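Local structure of trehalose-6-phosphate phosphatase (Cryptococcus neoformans, 5DX9) at residues A[12-17]-A[204-209]; A[21-26]-A[52-57]; A[29-34]-A[293-298]; A[59-64]-A[199-204]. The protein is a trehalose-phosphatase of the HAD superfamily, built on a Rossmann-like alpha/beta core, with a magnesium ion and a glycan bound at its active-site end. One frame throughout, in Å; residues are numbered along the deposited sequence.

Interaction 1 of 4, residues A[12-17]-A[204-209]; sequences TDAYKK and VDLIFC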
# COMPACT_ATOMS: atom_id res chain seq x y z
N THR A 12 19.33 2.28 -9.88
CA THR A 12 19.40 1.80 -11.26
C THR A 12 20.33 0.61 -11.39
O THR A 12 19.99 -0.41 -11.99
CB THR A 12 19.86 2.91 -12.22
OG1 THR A 12 18.89 3.96 -12.25
CG2 THR A 12 20.05 2.36 -13.62
N ASP A 13 21.52 0.73 -10.81
CA ASP A 13 22.52 -0.32 -10.91
C ASP A 13 22.09 -1.58 -10.16
O ASP A 13 22.33 -2.70 -10.62
CB ASP A 13 23.87 0.18 -10.39
CG ASP A 13 24.54 1.15 -11.36
OD1 ASP A 13 24.50 0.89 -12.58
OD2 ASP A 13 25.09 2.17 -10.90
N ALA A 14 21.44 -1.40 -9.01
CA ALA A 14 20.94 -2.53 -8.25
C ALA A 14 19.83 -3.23 -9.02
O ALA A 14 19.75 -4.46 -9.02
CB ALA A 14 20.43 -2.07 -6.89
N TYR A 15 19.00 -2.45 -9.69
CA TYR A 15 17.90 -2.99 -10.49
C TYR A 15 18.43 -3.87 -11.62
O TYR A 15 17.85 -4.91 -11.92
CB TYR A 15 17.05 -1.85 -11.06
CG TYR A 15 15.85 -2.31 -11.87
CD1 TYR A 15 14.58 -2.34 -11.31
CD2 TYR A 15 15.99 -2.68 -13.20
CE1 TYR A 15 13.48 -2.75 -12.06
CE2 TYR A 15 14.90 -3.09 -13.95
CZ TYR A 15 13.65 -3.12 -13.37
OH TYR A 15 12.56 -3.52 -14.11
N LYS A 16 19.52 -3.44 -12.23
CA LYS A 16 20.13 -4.17 -13.34
C LYS A 16 20.77 -5.48 -12.88
O LYS A 16 20.75 -6.47 -13.60
CB LYS A 16 21.16 -3.29 -14.05
CG LYS A 16 20.55 -2.13 -14.83
CD LYS A 16 21.49 -0.93 -14.88
CE LYS A 16 22.81 -1.29 -15.55
NZ LYS A 16 23.79 -0.17 -15.47
N LYS A 17 21.34 -5.47 -11.67
CA LYS A 17 22.04 -6.63 -11.14
C LYS A 17 21.11 -7.70 -10.55
O LYS A 17 21.52 -8.85 -10.37
CB LYS A 17 23.03 -6.21 -10.05
CG LYS A 17 24.32 -5.58 -10.56
CD LYS A 17 25.25 -5.27 -9.39
CE LYS A 17 26.54 -4.61 -9.84
NZ LYS A 17 27.35 -4.14 -8.67
N VAL A 204 13.67 -12.89 -3.77
CA VAL A 204 13.77 -11.47 -4.06
C VAL A 204 15.07 -10.90 -3.50
O VAL A 204 15.42 -11.13 -2.35
CB VAL A 204 12.58 -10.69 -3.48
CG1 VAL A 204 12.86 -9.19 -3.51
CG2 VAL A 204 11.32 -11.02 -4.25
N ASP A 205 15.80 -10.15 -4.34
CA ASP A 205 17.06 -9.54 -3.91
C ASP A 205 17.06 -8.03 -4.13
O ASP A 205 18.06 -7.36 -3.89
CB ASP A 205 18.24 -10.19 -4.63
CG ASP A 205 18.10 -10.16 -6.14
OD1 ASP A 205 16.97 -9.92 -6.62
OD2 ASP A 205 19.10 -10.39 -6.85
N LEU A 206 15.93 -7.51 -4.60
CA LEU A 206 15.73 -6.07 -4.68
C LEU A 206 14.27 -5.74 -4.41
O LEU A 206 13.38 -6.23 -5.10
CB LEU A 206 16.13 -5.52 -6.05
CG LEU A 206 16.01 -4.00 -6.21
CD1 LEU A 206 17.13 -3.29 -5.46
CD2 LEU A 206 16.02 -3.60 -7.67
N ILE A 207 14.03 -4.92 -3.39
CA ILE A 207 12.67 -4.50 -3.08
C ILE A 207 12.52 -2.99 -3.22
O ILE A 207 13.27 -2.22 -2.63
CB ILE A 207 12.25 -4.91 -1.66
CG1 ILE A 207 12.20 -6.43 -1.54
CG2 ILE A 207 10.89 -4.32 -1.32
CD1 ILE A 207 11.76 -6.92 -0.17
N PHE A 208 11.55 -2.57 -4.03
CA PHE A 208 11.16 -1.17 -4.08
C PHE A 208 9.74 -1.02 -3.58
O PHE A 208 8.85 -1.79 -3.95
CB PHE A 208 11.29 -0.61 -5.50
CG PHE A 208 10.91 0.83 -5.60
CD1 PHE A 208 11.84 1.83 -5.36
CD2 PHE A 208 9.61 1.20 -5.92
CE1 PHE A 208 11.49 3.16 -5.45
CE2 PHE A 208 9.25 2.54 -6.00
CZ PHE A 208 10.20 3.52 -5.76
N CYS A 209 9.52 -0.03 -2.72
CA CYS A 209 8.20 0.24 -2.15
C CYS A 209 8.02 1.74 -1.98
O CYS A 209 8.85 2.40 -1.35
CB CYS A 209 8.03 -0.48 -0.81
SG CYS A 209 6.40 -0.26 -0.01

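Interaction 2 of 4, residues A[21-26]-A[52-57]; sequences RLLLFN and AALCKD. Unlike the reference sequence in segment 21-26: Asn26 (reference Asp). With MG (magnesium ion), chain C; G6P (6-O-phosphono-alpha-D-glucopyranose), chain B.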
# COMPACT_ATOMS: atom_id res chain seq x y z
N ARG A 21 12.94 -9.17 -8.65
CA ARG A 21 12.65 -7.86 -8.09
C ARG A 21 11.20 -7.71 -7.64
O ARG A 21 10.27 -7.93 -8.41
CB ARG A 21 13.00 -6.77 -9.11
CG ARG A 21 14.45 -6.84 -9.59
CD ARG A 21 14.79 -5.71 -10.54
NE ARG A 21 14.16 -5.89 -11.84
CZ ARG A 21 14.82 -6.19 -12.95
NH1 ARG A 21 16.14 -6.33 -12.93
NH2 ARG A 21 14.16 -6.35 -14.09
N LEU A 22 11.02 -7.33 -6.37
CA LEU A 22 9.70 -7.04 -5.83
C LEU A 22 9.43 -5.54 -5.91
O LEU A 22 10.09 -4.75 -5.25
CB LEU A 22 9.60 -7.53 -4.38
CG LEU A 22 8.21 -7.61 -3.74
CD1 LEU A 22 7.28 -8.48 -4.59
CD2 LEU A 22 8.30 -8.16 -2.33
N LEU A 23 8.47 -5.16 -6.75
CA LEU A 23 8.18 -3.75 -6.98
C LEU A 23 6.78 -3.39 -6.48
O LEU A 23 5.77 -3.82 -7.05
CB LEU A 23 8.32 -3.41 -8.46
CG LEU A 23 9.67 -3.76 -9.11
CD1 LEU A 23 9.69 -3.32 -10.58
CD2 LEU A 23 10.82 -3.14 -8.32
N LEU A 24 6.73 -2.58 -5.43
CA LEU A 24 5.47 -2.28 -4.76
C LEU A 24 5.12 -0.80 -4.83
O LEU A 24 5.87 0.05 -4.33
CB LEU A 24 5.54 -2.74 -3.30
CG LEU A 24 5.99 -4.19 -3.14
CD1 LEU A 24 6.24 -4.54 -1.68
CD2 LEU A 24 4.98 -5.14 -3.77
N PHE A 25 3.99 -0.50 -5.45
CA PHE A 25 3.55 0.89 -5.63
C PHE A 25 2.21 1.19 -4.99
O PHE A 25 1.21 0.54 -5.29
CB PHE A 25 3.46 1.23 -7.12
CG PHE A 25 4.75 1.10 -7.86
CD1 PHE A 25 5.60 2.19 -7.99
CD2 PHE A 25 5.12 -0.10 -8.45
CE1 PHE A 25 6.79 2.08 -8.68
CE2 PHE A 25 6.30 -0.21 -9.14
CZ PHE A 25 7.14 0.88 -9.26
N ASN A 26 2.19 2.19 -4.11
CA ASN A 26 0.93 2.81 -3.70
C ASN A 26 0.36 3.52 -4.92
O ASN A 26 1.08 3.75 -5.89
CB ASN A 26 1.14 3.77 -2.53
CG ASN A 26 -0.15 4.44 -2.08
OD1 ASN A 26 -0.33 5.64 -2.24
ND2 ASN A 26 -1.04 3.65 -1.49
N ALA A 52 3.46 -1.05 -17.12
CA ALA A 52 3.30 -2.13 -18.09
C ALA A 52 4.64 -2.80 -18.39
O ALA A 52 4.77 -4.02 -18.29
CB ALA A 52 2.67 -1.62 -19.36
N ALA A 53 5.63 -1.98 -18.74
CA ALA A 53 6.97 -2.47 -19.04
C ALA A 53 7.56 -3.24 -17.86
O ALA A 53 8.23 -4.25 -18.04
CB ALA A 53 7.88 -1.32 -19.43
N LEU A 54 7.30 -2.75 -16.65
CA LEU A 54 7.79 -3.40 -15.44
C LEU A 54 7.16 -4.77 -15.27
O LEU A 54 7.80 -5.71 -14.81
CB LEU A 54 7.49 -2.54 -14.21
CG LEU A 54 8.16 -1.17 -14.10
CD1 LEU A 54 7.84 -0.52 -12.76
CD2 LEU A 54 9.67 -1.29 -14.29
N CYS A 55 5.88 -4.89 -15.64
CA CYS A 55 5.18 -6.16 -15.57
C CYS A 55 5.64 -7.11 -16.67
O CYS A 55 5.66 -8.33 -16.49
CB CYS A 55 3.67 -5.94 -15.66
SG CYS A 55 2.95 -5.08 -14.24
N LYS A 56 6.01 -6.54 -17.82
CA LYS A 56 6.49 -7.31 -18.96
C LYS A 56 7.74 -8.13 -18.61
O LYS A 56 7.98 -9.19 -19.19
CB LYS A 56 6.79 -6.38 -20.13
CG LYS A 56 7.51 -7.03 -21.31
CD LYS A 56 6.54 -7.68 -22.28
CE LYS A 56 7.28 -8.32 -23.46
NZ LYS A 56 8.08 -7.32 -24.25
N ASP A 57 8.53 -7.63 -17.66
CA ASP A 57 9.73 -8.33 -17.22
C ASP A 57 9.38 -9.47 -16.27
O ASP A 57 8.79 -9.24 -15.21
CB ASP A 57 10.71 -7.36 -16.56
CG ASP A 57 12.06 -7.99 -16.25
OD1 ASP A 57 12.18 -9.24 -16.31
OD2 ASP A 57 13.00 -7.24 -15.93
MG MG C . -1.58 7.01 -1.28
C1 G6P B . -8.37 7.85 -2.09
C2 G6P B . -9.59 6.95 -2.08
C3 G6P B . -10.00 6.57 -0.67
C4 G6P B . -8.86 5.86 0.03
C5 G6P B . -7.47 6.52 -0.15
C6 G6P B . -6.35 5.47 -0.19
O1 G6P B . -8.65 9.16 -1.57
O2 G6P B . -10.66 7.60 -2.75
O3 G6P B . -11.10 5.65 -0.71
O4 G6P B . -9.25 5.81 1.41
O5 G6P B . -7.29 7.26 -1.36
O6 G6P B . -5.71 5.44 -1.49
P G6P B . -4.17 4.94 -1.67
O1P G6P B . -3.89 4.26 -3.11
O2P G6P B . -3.27 6.11 -1.55
O3P G6P B . -3.88 3.89 -0.49
O HOH W 1 -2.31 8.86 -0.63
O HOH W 2 -1.37 5.87 0.41

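Interaction 3 of 4, residues A[29-34]-A[293-298]; sequences GTLTPI and EVVEAF. With GLC (alpha-D-glucopyranose), chain D.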
# COMPACT_ATOMS: atom_id res chain seq x y z
N GLY A 29 -1.44 9.70 -4.79
CA GLY A 29 -0.35 10.49 -4.24
C GLY A 29 1.02 9.89 -4.50
O GLY A 29 2.04 10.50 -4.20
N THR A 30 1.04 8.69 -5.06
CA THR A 30 2.30 7.99 -5.29
C THR A 30 2.56 7.78 -6.78
O THR A 30 3.64 8.11 -7.27
CB THR A 30 2.33 6.64 -4.57
OG1 THR A 30 2.28 6.85 -3.15
CG2 THR A 30 3.61 5.89 -4.92
N LEU A 31 1.59 7.21 -7.48
CA LEU A 31 1.69 7.02 -8.92
C LEU A 31 0.91 8.09 -9.67
O LEU A 31 1.08 8.28 -10.87
CB LEU A 31 1.19 5.64 -9.32
CG LEU A 31 2.19 4.50 -9.09
CD1 LEU A 31 1.62 3.18 -9.57
CD2 LEU A 31 3.50 4.81 -9.79
N THR A 32 0.06 8.80 -8.94
CA THR A 32 -0.78 9.83 -9.52
C THR A 32 -1.04 10.90 -8.47
O THR A 32 -1.09 10.60 -7.28
CB THR A 32 -2.12 9.25 -10.05
OG1 THR A 32 -2.77 10.21 -10.89
CG2 THR A 32 -3.04 8.88 -8.89
N PRO A 33 -1.18 12.16 -8.90
CA PRO A 33 -1.39 13.26 -7.95
C PRO A 33 -2.68 13.13 -7.15
O PRO A 33 -3.63 12.47 -7.59
CB PRO A 33 -1.44 14.50 -8.86
CG PRO A 33 -0.75 14.09 -10.12
CD PRO A 33 -1.05 12.64 -10.29
N ILE A 34 -2.70 13.74 -5.97
CA ILE A 34 -3.94 13.95 -5.23
C ILE A 34 -4.76 14.98 -5.99
O ILE A 34 -4.23 16.02 -6.37
CB ILE A 34 -3.67 14.44 -3.79
CG1 ILE A 34 -2.75 13.46 -3.06
CG2 ILE A 34 -4.98 14.63 -3.03
CD1 ILE A 34 -3.32 12.07 -2.91
N GLU A 293 7.74 12.21 -10.03
CA GLU A 293 9.15 11.84 -9.97
C GLU A 293 9.30 10.35 -9.69
O GLU A 293 10.30 9.73 -10.07
CB GLU A 293 9.89 12.65 -8.90
CG GLU A 293 9.93 14.15 -9.16
CD GLU A 293 10.81 14.89 -8.15
OE1 GLU A 293 11.42 14.23 -7.29
OE2 GLU A 293 10.88 16.14 -8.23
N VAL A 294 8.32 9.77 -9.01
CA VAL A 294 8.31 8.33 -8.78
C VAL A 294 8.24 7.61 -10.12
O VAL A 294 8.93 6.62 -10.34
CB VAL A 294 7.14 7.89 -7.90
CG1 VAL A 294 7.03 6.37 -7.90
CG2 VAL A 294 7.30 8.41 -6.48
N VAL A 295 7.39 8.11 -11.01
CA VAL A 295 7.22 7.52 -12.33
C VAL A 295 8.44 7.77 -13.22
O VAL A 295 8.95 6.85 -13.85
CB VAL A 295 5.98 8.07 -13.05
CG1 VAL A 295 5.95 7.61 -14.50
CG2 VAL A 295 4.72 7.64 -12.31
N GLU A 296 8.90 9.01 -13.25
CA GLU A 296 10.06 9.39 -14.06
C GLU A 296 11.31 8.62 -13.66
O GLU A 296 12.16 8.33 -14.50
CB GLU A 296 10.31 10.90 -13.96
CG GLU A 296 9.21 11.75 -14.58
CD GLU A 296 9.58 13.22 -14.64
OE1 GLU A 296 10.40 13.66 -13.81
OE2 GLU A 296 9.05 13.93 -15.53
N ALA A 297 11.42 8.29 -12.38
CA ALA A 297 12.54 7.48 -11.90
C ALA A 297 12.59 6.15 -12.64
O ALA A 297 13.66 5.68 -13.03
CB ALA A 297 12.43 7.25 -10.41
N PHE A 298 11.43 5.55 -12.84
CA PHE A 298 11.36 4.27 -13.52
C PHE A 298 11.35 4.44 -15.03
O PHE A 298 11.74 3.53 -15.75
CB PHE A 298 10.13 3.48 -13.05
CG PHE A 298 10.32 2.81 -11.73
CD1 PHE A 298 10.91 1.56 -11.65
CD2 PHE A 298 9.93 3.42 -10.55
CE1 PHE A 298 11.09 0.93 -10.44
CE2 PHE A 298 10.10 2.80 -9.33
CZ PHE A 298 10.69 1.55 -9.28
C1 GLC D . -7.54 10.05 -1.76
C2 GLC D . -7.79 11.36 -1.00
C3 GLC D . -8.88 12.18 -1.67
C4 GLC D . -8.61 12.37 -3.15
C5 GLC D . -8.35 11.03 -3.83
C6 GLC D . -7.88 11.20 -5.28
O2 GLC D . -8.13 11.06 0.36
O3 GLC D . -8.97 13.46 -1.03
O4 GLC D . -9.74 13.04 -3.73
O5 GLC D . -7.33 10.31 -3.15
O6 GLC D . -6.79 12.13 -5.34

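Interaction 4 of 4, residues A[59-64]-A[199-204]; sequences KNVVYL and YENPDV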
# COMPACT_ATOMS: atom_id res chain seq x y z
N LYS A 59 11.36 -10.98 -14.48
CA LYS A 59 12.20 -10.82 -13.29
C LYS A 59 11.46 -10.04 -12.20
O LYS A 59 11.82 -10.11 -11.03
CB LYS A 59 13.51 -10.11 -13.66
CG LYS A 59 14.53 -11.00 -14.35
CD LYS A 59 15.64 -10.19 -15.02
CE LYS A 59 15.41 -10.08 -16.52
NZ LYS A 59 16.52 -9.35 -17.21
N ASN A 60 10.42 -9.33 -12.60
CA ASN A 60 9.67 -8.47 -11.68
C ASN A 60 8.40 -9.11 -11.14
O ASN A 60 7.67 -9.80 -11.85
CB ASN A 60 9.31 -7.15 -12.37
CG ASN A 60 10.53 -6.28 -12.61
OD1 ASN A 60 11.53 -6.38 -11.90
ND2 ASN A 60 10.44 -5.42 -13.62
N VAL A 61 8.13 -8.87 -9.85
CA VAL A 61 6.82 -9.13 -9.27
C VAL A 61 6.22 -7.80 -8.85
O VAL A 61 6.66 -7.20 -7.87
CB VAL A 61 6.90 -10.08 -8.07
CG1 VAL A 61 5.59 -10.04 -7.28
CG2 VAL A 61 7.21 -11.49 -8.53
N VAL A 62 5.22 -7.35 -9.59
CA VAL A 62 4.70 -6.00 -9.44
C VAL A 62 3.30 -5.98 -8.82
O VAL A 62 2.39 -6.68 -9.27
CB VAL A 62 4.65 -5.27 -10.79
CG1 VAL A 62 4.41 -3.79 -10.58
CG2 VAL A 62 5.95 -5.51 -11.55
N TYR A 63 3.14 -5.17 -7.78
CA TYR A 63 1.87 -5.04 -7.08
C TYR A 63 1.51 -3.58 -6.86
O TYR A 63 2.39 -2.74 -6.68
CB TYR A 63 1.92 -5.75 -5.72
CG TYR A 63 1.52 -7.21 -5.74
CD1 TYR A 63 0.28 -7.61 -5.25
CD2 TYR A 63 2.38 -8.18 -6.22
CE1 TYR A 63 -0.09 -8.94 -5.25
CE2 TYR A 63 2.02 -9.52 -6.22
CZ TYR A 63 0.79 -9.89 -5.74
OH TYR A 63 0.42 -11.22 -5.73
N LEU A 64 0.22 -3.29 -6.87
CA LEU A 64 -0.28 -2.04 -6.32
C LEU A 64 -0.85 -2.35 -4.95
O LEU A 64 -1.59 -3.31 -4.78
CB LEU A 64 -1.34 -1.42 -7.22
CG LEU A 64 -0.92 -1.05 -8.65
CD1 LEU A 64 -2.03 -0.25 -9.33
CD2 LEU A 64 0.38 -0.27 -8.65
N TYR A 199 7.12 -13.40 1.88
CA TYR A 199 7.08 -14.83 2.18
C TYR A 199 6.90 -15.65 0.91
O TYR A 199 7.49 -16.71 0.76
CB TYR A 199 5.96 -15.15 3.17
CG TYR A 199 5.86 -16.62 3.50
CD1 TYR A 199 6.61 -17.17 4.54
CD2 TYR A 199 5.04 -17.47 2.77
CE1 TYR A 199 6.53 -18.51 4.84
CE2 TYR A 199 4.96 -18.82 3.07
CZ TYR A 199 5.70 -19.33 4.11
OH TYR A 199 5.63 -20.67 4.41
N GLU A 200 6.08 -15.14 -0.01
CA GLU A 200 5.83 -15.82 -1.27
C GLU A 200 7.06 -15.84 -2.17
O GLU A 200 7.23 -16.76 -2.97
CB GLU A 200 4.68 -15.15 -2.02
CG GLU A 200 3.31 -15.33 -1.41
CD GLU A 200 2.22 -14.66 -2.24
OE1 GLU A 200 1.10 -14.50 -1.73
OE2 GLU A 200 2.51 -14.31 -3.40
N ASN A 201 7.90 -14.82 -2.05
CA ASN A 201 9.02 -14.65 -2.96
C ASN A 201 10.35 -14.50 -2.24
O ASN A 201 10.95 -13.43 -2.24
CB ASN A 201 8.79 -13.44 -3.86
CG ASN A 201 7.49 -13.54 -4.63
OD1 ASN A 201 6.43 -13.16 -4.12
ND2 ASN A 201 7.55 -14.05 -5.85
N PRO A 202 10.83 -15.60 -1.64
CA PRO A 202 12.05 -15.64 -0.83
C PRO A 202 13.31 -15.42 -1.65
O PRO A 202 14.39 -15.29 -1.08
CB PRO A 202 12.04 -17.06 -0.23
CG PRO A 202 10.65 -17.57 -0.44
CD PRO A 202 10.15 -16.91 -1.68
N ASP A 203 13.17 -15.39 -2.97
CA ASP A 203 14.33 -15.23 -3.85
C ASP A 203 14.52 -13.78 -4.27
O ASP A 203 15.43 -13.46 -5.05
CB ASP A 203 14.18 -16.12 -5.08
CG ASP A 203 12.89 -15.88 -5.83
OD1 ASP A 203 12.88 -16.07 -7.07
OD2 ASP A 203 11.88 -15.51 -5.19
N VAL A 204 13.67 -12.89 -3.77
CA VAL A 204 13.77 -11.47 -4.06
C VAL A 204 15.07 -10.90 -3.50
O VAL A 204 15.42 -11.13 -2.35
CB VAL A 204 12.58 -10.69 -3.48
CG1 VAL A 204 12.86 -9.19 -3.51
CG2 VAL A 204 11.32 -11.02 -4.25

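Interaction 1 of 4, residues A[12-17]-A[204-209]
Leu206 lays its two methyls across one turn of helix 8-17. Its CD2 presses on the helix backbone itself, 3.4 Å from Tyr15 CA, and lies 4.0 Å from Tyr15 CB, while CD1 meets the methyl of Ala14, with 3.8 Å between Leu206 CD1 and Ala14 CB. Leu206 holds CG opposite its own nitrogen (chi1 -178°), which brings the isopropyl fork forward with one prong over each residue. No hydrogen bond crosses the contact, so the fit is one of shape, tightest where Leu206 CD2 rests on the helix backbone; the CA atoms of Tyr15 and Leu206 are 6.9 Å apart.

Tyr15 also touches Leu206 CD2 with ring atom CD1, at 4.1 Å, while the rest of the ring leads away, the two side chains crossing at about a right angle. The ring is fixed elsewhere: its hydroxyl is hydrogen-bonded to Asn60 ND2 and a cation-pi contact joins it to Arg21. Lys16 NZ reaches back one turn to Asp13 OD1 at 3.2 Å, meeting that oxygen nearly along its C-O bond, a salt bridge within the helix. Asp205, next to Leu206, uses both carboxylate oxygens to hold the backbone amides of Asn19 and Lys20, the link between helix 8-17 and strand 21-25. Strand 206-211 pairs in parallel with strand 21-25, and the helix that precedes the first strand covers this face beside helix 291-306, the layered alpha/beta arrangement of a Rossmann-like HAD core.

Interaction 2 of 4, residues A[21-26]-A[52-57]
Arg21 and Asp57 form a salt bridge modelled implausibly short, 2.4 Å from Arg21 NH2 to Asp57 OD2, so the placing of both atoms is doubtful. As modelled, and with the same doubt, the carboxylate oxygen sits at the guanidinium edge, near its plane, the two flat groups turned 73° apart. A bend at chi3 (-72°) brings the arginine head round, and Asn60 OD1 takes its NE. Further along the strand the contact turns apolar. One methyl of Leu54 serves two residues: its CD1 is 3.8 Å from Phe25 CZ and 4.0 Å from Leu23 CD1, and Leu54 crosses both at about a right angle, packing helix 45-56 on the sheet within the beta-alpha-beta unit that strand 60-65 completes.

At the other end of the segment Asn26, where the reference sequence has aspartate, gives OD1 to the magnesium ion at 2.1 Å; the backbone O of Asp28, OD1 of Asp212, two waters and O2P of 6-O-phosphono-alpha-D-glucopyranose fill the other places. Its ND2 donates to O3P of the same phosphate at 3.0 Å (N-H...O 153°). The pairing is thus ionic at one end and apolar in the middle; beyond it the variant amide joins metal and phosphate through opposite polarities.

Interaction 3 of 4, residues A[29-34]-A[293-298]
Leu31 and Val295 bring the two backbones nearest, 6.5 Å between their CA atoms, where a loop without regular structure runs past the early turns of helix 291-306. The loop begins with the last two residues of HAD motif I, Gly29 and Thr30, just after the metal-binding Asp28, and Gly29 helps it bend with a positive phi of 74°.

The carbonyl of Thr30 points into the isopropyl group of Val294: Thr30 O is 3.6 Å from Val294 CB, and both methyls of that valine stand little farther off. Leu31 adds the apolar half. Its CD2 reaches Val295 CG2 at 4.0 Å and Val294 CG1 at 4.3 Å, filling the step between two consecutive valines; Leu31 and Val295 cross at about a right angle. With CG placed opposite the carbonyl carbon (chi1 -79°), the leucine carries CD2 to the helix although its root does not aim there. No hydrogen bond joins the segments. The hydroxyl of Thr30 is second-shell to the metal site, hydrogen-bonded to the ligand atom Asn26 OD1, and Thr30 OG1 lies 4.3 Å from the magnesium ion. Ile34 CA comes within 3.4 Å of O6 of alpha-D-glucopyranose, so the loop runs from beside the metal site to the sugar pocket.

Phe298, one turn on, meets the rings of Phe25 and Phe208 edge-to-face. Around the valines, Val294 also touches Val275 and Val288 of strands 270-275 and 286-288, whereas Val295 and Leu31 lean on Thr47 and Ile51 of helix 45-56.

Interaction 4 of 4, residues A[59-64]-A[199-204]
Val61 touches the amide end of Asn201 with one methyl, its CG2 lying 3.7 Å from the atom modelled as Asn201 ND2; the amide is probably turned over, so which of its two ends faces the valine is doubtful. Two residues on, Tyr63 and Glu200 come only within 4.4 Å, measured from Tyr63 OH to Glu200 OE2, too long for a bond. The contact is therefore loose and partly open, and no hydrogen bond spans it.

Val61 turns its methyls in two directions. CG2, opposite the carbonyl carbon, goes to Asn201, while CG1, opposite the nitrogen (chi1 165°), comes to the edge of the Tyr63 ring, in its plane, with 3.8 Å between Val61 CG1 and Tyr63 CE2. The valine lies between the Tyr63 ring and Asn201, touching each with one methyl. This is where the C-terminal end of helix 190-200 meets the sheet in the three-layer alpha/beta core: the helix lies on the face of the parallel sheet that Leu22 and Leu24 also line, and its end passes beside strand 60-65 on the way to strand 206-211.

Asn201 is the first residue to leave the helical conformation, and it opens a type I turn closed by Val204 N to Asn201 O at 3.2 Å. The turn leads the chain from the helix towards strand 206-211. Farther out, Glu200 is held by a salt bridge from its OE1 to Arg196 one turn back, the carbonyl of Pro202 accepts a hydrogen bond from Thr264 OG1, and Tyr63 rests on Gln95 and Pro96.

From the N terminus, helix 8-17 packs on strand 206-211, so interaction 1 closes a long loop containing both segments of interaction 2 and of interaction 4. Interaction 2 closes the short loop from strand 21-25 to helix 45-56 and is finished before interaction 4 opens with the next strand. Interaction 3 starts within interaction 2 and ends near the C terminus; it therefore crosses interactions 1 and 2 and encloses interaction 4. Strands 60-65, 21-25 and 206-211 are consecutive in the sheet and connect interactions 4, 2 and 1; Val204 is common to interactions 1 and 4. Interaction 3 ties the C-terminal helix to the metal-binding end of that sheet.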